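Long-range contact in protein (7,8-dihydro-6-hydroxymethylpterin-pyrophosphokinase) (PDB 1CBK), which probably catalyses the transfer of pyrophosphate from ATP to 6-hydroxymethyl-7,8-dihydropterin, a step of folate biosynthesis: residues T63-Q75 with I98-L111. Numbering follows the deposited sequence.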
loop_
_atom_site.group_PDB
_atom_site.type_symbol
_atom_site.label_atom_id
_atom_site.label_comp_id
_atom_site.label_asym_id
_atom_site.label_seq_id
_atom_site.Cartn_x
_atom_site.Cartn_y
_atom_site.Cartn_z
ATOM N N THR A 63 -20.320 13.476 9.985
ATOM C CA THR A 63 -21.094 13.855 8.830
ATOM C C THR A 63 -22.344 13.014 8.624
ATOM O O THR A 63 -22.455 11.875 9.119
ATOM C CB THR A 63 -20.200 13.782 7.547
ATOM O OG1 THR A 63 -20.894 14.337 6.424
ATOM C CG2 THR A 63 -19.832 12.351 7.213
ATOM N N GLU A 64 -23.282 13.587 7.877
ATOM C CA GLU A 64 -24.517 12.908 7.528
ATOM C C GLU A 64 -24.494 12.644 6.032
ATOM O O GLU A 64 -25.450 12.092 5.483
ATOM C CB GLU A 64 -25.739 13.717 7.955
ATOM C CG GLU A 64 -25.786 13.889 9.485
ATOM C CD GLU A 64 -27.117 14.421 10.009
ATOM O OE1 GLU A 64 -27.999 14.772 9.191
ATOM O OE2 GLU A 64 -27.286 14.477 11.244
ATOM N N LEU A 65 -23.389 13.019 5.376
ATOM C CA LEU A 65 -23.233 12.765 3.943
ATOM C C LEU A 65 -22.975 11.264 3.766
ATOM O O LEU A 65 -22.308 10.642 4.606
ATOM C CB LEU A 65 -22.034 13.557 3.350
ATOM C CG LEU A 65 -22.033 15.102 3.339
ATOM C CD1 LEU A 65 -20.714 15.658 2.781
ATOM C CD2 LEU A 65 -23.200 15.631 2.529
ATOM N N SER A 66 -23.547 10.677 2.714
ATOM C CA SER A 66 -23.344 9.257 2.409
ATOM C C SER A 66 -21.886 9.123 1.931
ATOM O O SER A 66 -21.230 10.127 1.612
ATOM C CB SER A 66 -24.313 8.817 1.310
ATOM O OG SER A 66 -23.909 9.328 0.057
ATOM N N PRO A 67 -21.355 7.892 1.868
ATOM C CA PRO A 67 -19.963 7.741 1.420
ATOM C C PRO A 67 -19.670 8.357 0.047
ATOM O O PRO A 67 -18.669 9.039 -0.118
ATOM C CB PRO A 67 -19.769 6.216 1.399
ATOM C CG PRO A 67 -20.692 5.734 2.458
ATOM C CD PRO A 67 -21.924 6.598 2.303
ATOM N N LEU A 68 -20.531 8.106 -0.935
ATOM C CA LEU A 68 -20.315 8.646 -2.272
ATOM C C LEU A 68 -20.496 10.166 -2.364
ATOM O O LEU A 68 -19.842 10.809 -3.184
ATOM C CB LEU A 68 -21.166 7.919 -3.314
ATOM C CG LEU A 68 -20.733 6.480 -3.629
ATOM C CD1 LEU A 68 -21.725 5.844 -4.605
ATOM C CD2 LEU A 68 -19.325 6.433 -4.211
ATOM N N LYS A 69 -21.355 10.741 -1.520
ATOM C CA LYS A 69 -21.548 12.183 -1.537
ATOM C C LYS A 69 -20.353 12.864 -0.868
ATOM O O LYS A 69 -19.933 13.940 -1.290
ATOM C CB LYS A 69 -22.869 12.576 -0.879
ATOM C CG LYS A 69 -24.055 12.171 -1.732
ATOM C CD LYS A 69 -25.314 12.885 -1.295
ATOM C CE LYS A 69 -26.552 12.441 -2.072
ATOM N NZ LYS A 69 -27.739 13.272 -1.679
ATOM N N LEU A 70 -19.814 12.233 0.176
ATOM C CA LEU A 70 -18.629 12.751 0.838
ATOM C C LEU A 70 -17.475 12.715 -0.189
ATOM O O LEU A 70 -16.698 13.673 -0.270
ATOM C CB LEU A 70 -18.279 11.913 2.070
ATOM C CG LEU A 70 -16.991 12.302 2.818
ATOM C CD1 LEU A 70 -17.082 13.773 3.298
ATOM C CD2 LEU A 70 -16.775 11.333 4.006
ATOM N N LEU A 71 -17.355 11.625 -0.955
ATOM C CA LEU A 71 -16.315 11.511 -1.984
ATOM C C LEU A 71 -16.495 12.635 -3.025
ATOM O O LEU A 71 -15.514 13.284 -3.415
ATOM C CB LEU A 71 -16.341 10.136 -2.710
ATOM C CG LEU A 71 -15.271 9.974 -3.828
ATOM C CD1 LEU A 71 -13.873 10.119 -3.240
ATOM C CD2 LEU A 71 -15.387 8.633 -4.558
ATOM N N ASP A 72 -17.728 12.822 -3.504
ATOM C CA ASP A 72 -18.023 13.878 -4.479
ATOM C C ASP A 72 -17.534 15.230 -3.977
ATOM O O ASP A 72 -16.939 16.000 -4.730
ATOM C CB ASP A 72 -19.523 14.001 -4.717
ATOM C CG ASP A 72 -20.062 12.942 -5.635
ATOM O OD1 ASP A 72 -19.273 12.269 -6.315
ATOM O OD2 ASP A 72 -21.302 12.795 -5.675
ATOM N N GLU A 73 -17.839 15.525 -2.716
ATOM C CA GLU A 73 -17.444 16.778 -2.081
ATOM C C GLU A 73 -15.943 16.909 -1.941
ATOM O O GLU A 73 -15.404 17.984 -2.168
ATOM C CB GLU A 73 -18.117 16.934 -0.713
ATOM C CG GLU A 73 -19.627 17.235 -0.782
ATOM C CD GLU A 73 -19.952 18.445 -1.671
ATOM O OE1 GLU A 73 -19.651 19.591 -1.275
ATOM O OE2 GLU A 73 -20.505 18.250 -2.772
ATOM N N LEU A 74 -15.248 15.835 -1.569
ATOM C CA LEU A 74 -13.795 15.933 -1.440
ATOM C C LEU A 74 -13.156 16.169 -2.810
ATOM O O LEU A 74 -12.166 16.887 -2.928
ATOM C CB LEU A 74 -13.206 14.686 -0.786
ATOM C CG LEU A 74 -13.660 14.427 0.644
ATOM C CD1 LEU A 74 -12.999 13.133 1.124
ATOM C CD2 LEU A 74 -13.301 15.611 1.569
ATOM N N GLN A 75 -13.700 15.528 -3.840
ATOM C CA GLN A 75 -13.179 15.688 -5.194
ATOM C C GLN A 75 -13.451 17.116 -5.689
ATOM O O GLN A 75 -12.630 17.700 -6.397
ATOM C CB GLN A 75 -13.767 14.633 -6.141
ATOM C CG GLN A 75 -13.355 13.210 -5.754
ATOM C CD GLN A 75 -13.871 12.142 -6.700
ATOM O OE1 GLN A 75 -13.155 11.202 -7.032
ATOM N NE2 GLN A 75 -15.104 12.269 -7.126
ATOM N N ILE A 98 -10.593 9.267 1.977
ATOM C CA ILE A 98 -11.447 8.795 3.068
ATOM C C ILE A 98 -10.796 7.514 3.619
ATOM O O ILE A 98 -10.686 6.512 2.921
ATOM C CB ILE A 98 -12.881 8.448 2.596
ATOM C CG1 ILE A 98 -13.555 9.652 1.936
ATOM C CG2 ILE A 98 -13.706 8.004 3.810
ATOM C CD1 ILE A 98 -14.747 9.293 1.048
ATOM N N LEU A 99 -10.287 7.583 4.841
ATOM C CA LEU A 99 -9.641 6.434 5.464
ATOM C C LEU A 99 -10.683 5.515 6.078
ATOM O O LEU A 99 -10.639 4.301 5.897
ATOM C CB LEU A 99 -8.709 6.879 6.581
ATOM C CG LEU A 99 -7.468 7.719 6.315
ATOM C CD1 LEU A 99 -6.815 8.073 7.669
ATOM C CD2 LEU A 99 -6.483 6.921 5.441
ATOM N N LEU A 100 -11.621 6.118 6.800
ATOM C CA LEU A 100 -12.661 5.379 7.522
ATOM C C LEU A 100 -13.978 6.126 7.465
ATOM O O LEU A 100 -14.006 7.360 7.500
ATOM C CB LEU A 100 -12.251 5.231 8.995
ATOM C CG LEU A 100 -10.923 4.500 9.241
ATOM C CD1 LEU A 100 -10.449 4.749 10.669
ATOM C CD2 LEU A 100 -11.055 2.991 8.923
ATOM N N TYR A 101 -15.062 5.362 7.382
ATOM C CA TYR A 101 -16.411 5.903 7.332
ATOM C C TYR A 101 -17.168 5.062 8.346
ATOM O O TYR A 101 -17.710 3.998 8.018
ATOM C CB TYR A 101 -17.022 5.740 5.933
ATOM C CG TYR A 101 -18.392 6.388 5.794
ATOM C CD1 TYR A 101 -18.513 7.723 5.411
ATOM C CD2 TYR A 101 -19.559 5.669 6.078
ATOM C CE1 TYR A 101 -19.773 8.340 5.314
ATOM C CE2 TYR A 101 -20.813 6.273 5.988
ATOM C CZ TYR A 101 -20.914 7.602 5.608
ATOM O OH TYR A 101 -22.147 8.198 5.558
ATOM N N GLY A 102 -17.176 5.540 9.587
ATOM C CA GLY A 102 -17.813 4.813 10.668
ATOM C C GLY A 102 -17.028 3.518 10.757
ATOM O O GLY A 102 -15.801 3.492 10.609
ATOM N N ASN A 103 -17.760 2.431 10.890
ATOM C CA ASN A 103 -17.177 1.114 10.968
ATOM C C ASN A 103 -17.522 0.381 9.713
ATOM O O ASN A 103 -17.445 -0.839 9.671
ATOM C CB ASN A 103 -17.798 0.358 12.125
ATOM C CG ASN A 103 -16.851 0.196 13.253
ATOM O OD1 ASN A 103 -15.795 -0.450 13.110
ATOM N ND2 ASN A 103 -17.191 0.794 14.398
ATOM N N GLU A 104 -17.927 1.112 8.684
ATOM C CA GLU A 104 -18.317 0.469 7.449
ATOM C C GLU A 104 -17.183 0.024 6.566
ATOM O O GLU A 104 -16.084 0.580 6.588
ATOM C CB GLU A 104 -19.276 1.358 6.677
ATOM C CG GLU A 104 -20.508 1.692 7.509
ATOM C CD GLU A 104 -21.498 2.593 6.809
ATOM O OE1 GLU A 104 -21.597 2.551 5.556
ATOM O OE2 GLU A 104 -22.190 3.346 7.539
ATOM N N ILE A 105 -17.473 -1.012 5.798
ATOM C CA ILE A 105 -16.542 -1.573 4.845
ATOM C C ILE A 105 -17.230 -1.359 3.507
ATOM O O ILE A 105 -18.289 -1.918 3.259
ATOM C CB ILE A 105 -16.265 -3.071 5.130
ATOM C CG1 ILE A 105 -15.568 -3.193 6.483
ATOM C CG2 ILE A 105 -15.380 -3.678 4.048
ATOM C CD1 ILE A 105 -15.108 -4.580 6.802
ATOM N N ILE A 106 -16.641 -0.500 2.672
ATOM C CA ILE A 106 -17.196 -0.166 1.372
ATOM C C ILE A 106 -16.125 -0.414 0.337
ATOM O O ILE A 106 -15.070 0.192 0.354
ATOM C CB ILE A 106 -17.631 1.321 1.336
ATOM C CG1 ILE A 106 -18.581 1.599 2.496
ATOM C CG2 ILE A 106 -18.326 1.659 0.027
ATOM C CD1 ILE A 106 -18.926 3.012 2.652
ATOM N N GLN A 107 -16.384 -1.351 -0.551
ATOM C CA GLN A 107 -15.412 -1.673 -1.578
ATOM C C GLN A 107 -16.238 -1.795 -2.858
ATOM O O GLN A 107 -16.907 -2.807 -3.069
ATOM C CB GLN A 107 -14.670 -2.982 -1.230
ATOM C CG GLN A 107 -14.124 -3.083 0.219
ATOM C CD GLN A 107 -12.849 -2.277 0.496
ATOM O OE1 GLN A 107 -12.130 -1.886 -0.430
ATOM N NE2 GLN A 107 -12.536 -2.077 1.783
ATOM N N ASN A 108 -16.277 -0.709 -3.636
ATOM C CA ASN A 108 -17.035 -0.645 -4.894
ATOM C C ASN A 108 -16.252 0.042 -6.008
ATOM O O ASN A 108 -15.049 0.229 -5.882
ATOM C CB ASN A 108 -18.433 0.001 -4.705
ATOM C CG ASN A 108 -18.396 1.416 -4.113
ATOM O OD1 ASN A 108 -19.132 1.708 -3.169
ATOM N ND2 ASN A 108 -17.596 2.305 -4.694
ATOM N N GLU A 109 -16.934 0.459 -7.071
ATOM C CA GLU A 109 -16.279 1.107 -8.219
ATOM C C GLU A 109 -15.513 2.390 -7.926
ATOM O O GLU A 109 -14.489 2.655 -8.556
ATOM C CB GLU A 109 -17.313 1.395 -9.312
ATOM C CG GLU A 109 -17.375 0.354 -10.417
ATOM C CD GLU A 109 -16.511 0.728 -11.603
ATOM O OE1 GLU A 109 -16.925 1.635 -12.373
ATOM O OE2 GLU A 109 -15.423 0.128 -11.762
ATOM N N ARG A 110 -16.038 3.187 -6.992
ATOM C CA ARG A 110 -15.439 4.462 -6.613
ATOM C C ARG A 110 -14.777 4.501 -5.236
ATOM O O ARG A 110 -13.939 5.368 -4.984
ATOM C CB ARG A 110 -16.502 5.564 -6.676
ATOM C CG ARG A 110 -17.198 5.722 -8.034
ATOM C CD ARG A 110 -18.185 6.897 -8.033
ATOM N NE ARG A 110 -17.484 8.163 -7.805
ATOM C CZ ARG A 110 -18.021 9.232 -7.220
ATOM N NH1 ARG A 110 -19.278 9.208 -6.782
ATOM N NH2 ARG A 110 -17.287 10.329 -7.066
ATOM N N LEU A 111 -15.130 3.574 -4.347
ATOM C CA LEU A 111 -14.561 3.577 -2.995
ATOM C C LEU A 111 -13.869 2.294 -2.559
ATOM O O LEU A 111 -14.287 1.211 -2.916
ATOM C CB LEU A 111 -15.651 3.902 -1.973
ATOM C CG LEU A 111 -16.218 5.321 -1.988
ATOM C CD1 LEU A 111 -17.449 5.358 -1.142
ATOM C CD2 LEU A 111 -15.166 6.301 -1.481
HETATM O O HOH W 1 -14.716 8.659 -8.299
#
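Arg110 reaches over the exposed side of helix 67-80 and closes its two terminal nitrogens, NH1 and NH2, on a single oxygen of Asp72. The Arg110 NH2 to Asp72 OD1 bond, 2.9 Å, runs nearly along the C-O axis, while NH1 reaches the same OD1 from the syn side, 34° out of the carboxylate plane. A bend at chi3 (63°) turns the guanidinium in toward the helix, laying one face over Leu71 CD2, with CB and CD against Leu68 CD2. At the edge, water 1 accepts from Arg110 NE (2.9 Å) and donates to Gln75 OE1, joining the arginine to the next helical turn.

At the start of the helix, Tyr101 and Pro67 meet at about a right angle. Pro67 CG sits over the Tyr101 ring centre, 3.6 Å from the centroid, a CH-pi contact suited to a proline, whose rigid ring fits the first helical turn without needing an N-H. Tyr101 OH gives its hydrogen to Leu65 O, 2.6 Å away. Ile106 CD1 presses tightly on Pro67 CG (3.3 Å), and Leu111 CD1 covers the neighbouring CB.

Deeper in, Ile98 fills the space between helix and sheet: its CG1 meets Leu74 CD1 at 3.6 Å, and its CD1 lies near Leu70 and Leu71. Residues 98-101, in the edge strand of the antiparallel sheet, run roughly antiparallel to helix residues 67-75, 154° between their directions.

The chemistry is graded: branched aliphatic chains fill the interior, tyrosine satisfies a carbonyl just before the helix, and the ion pair lies at the periphery, where solvent would probably moderate its strength.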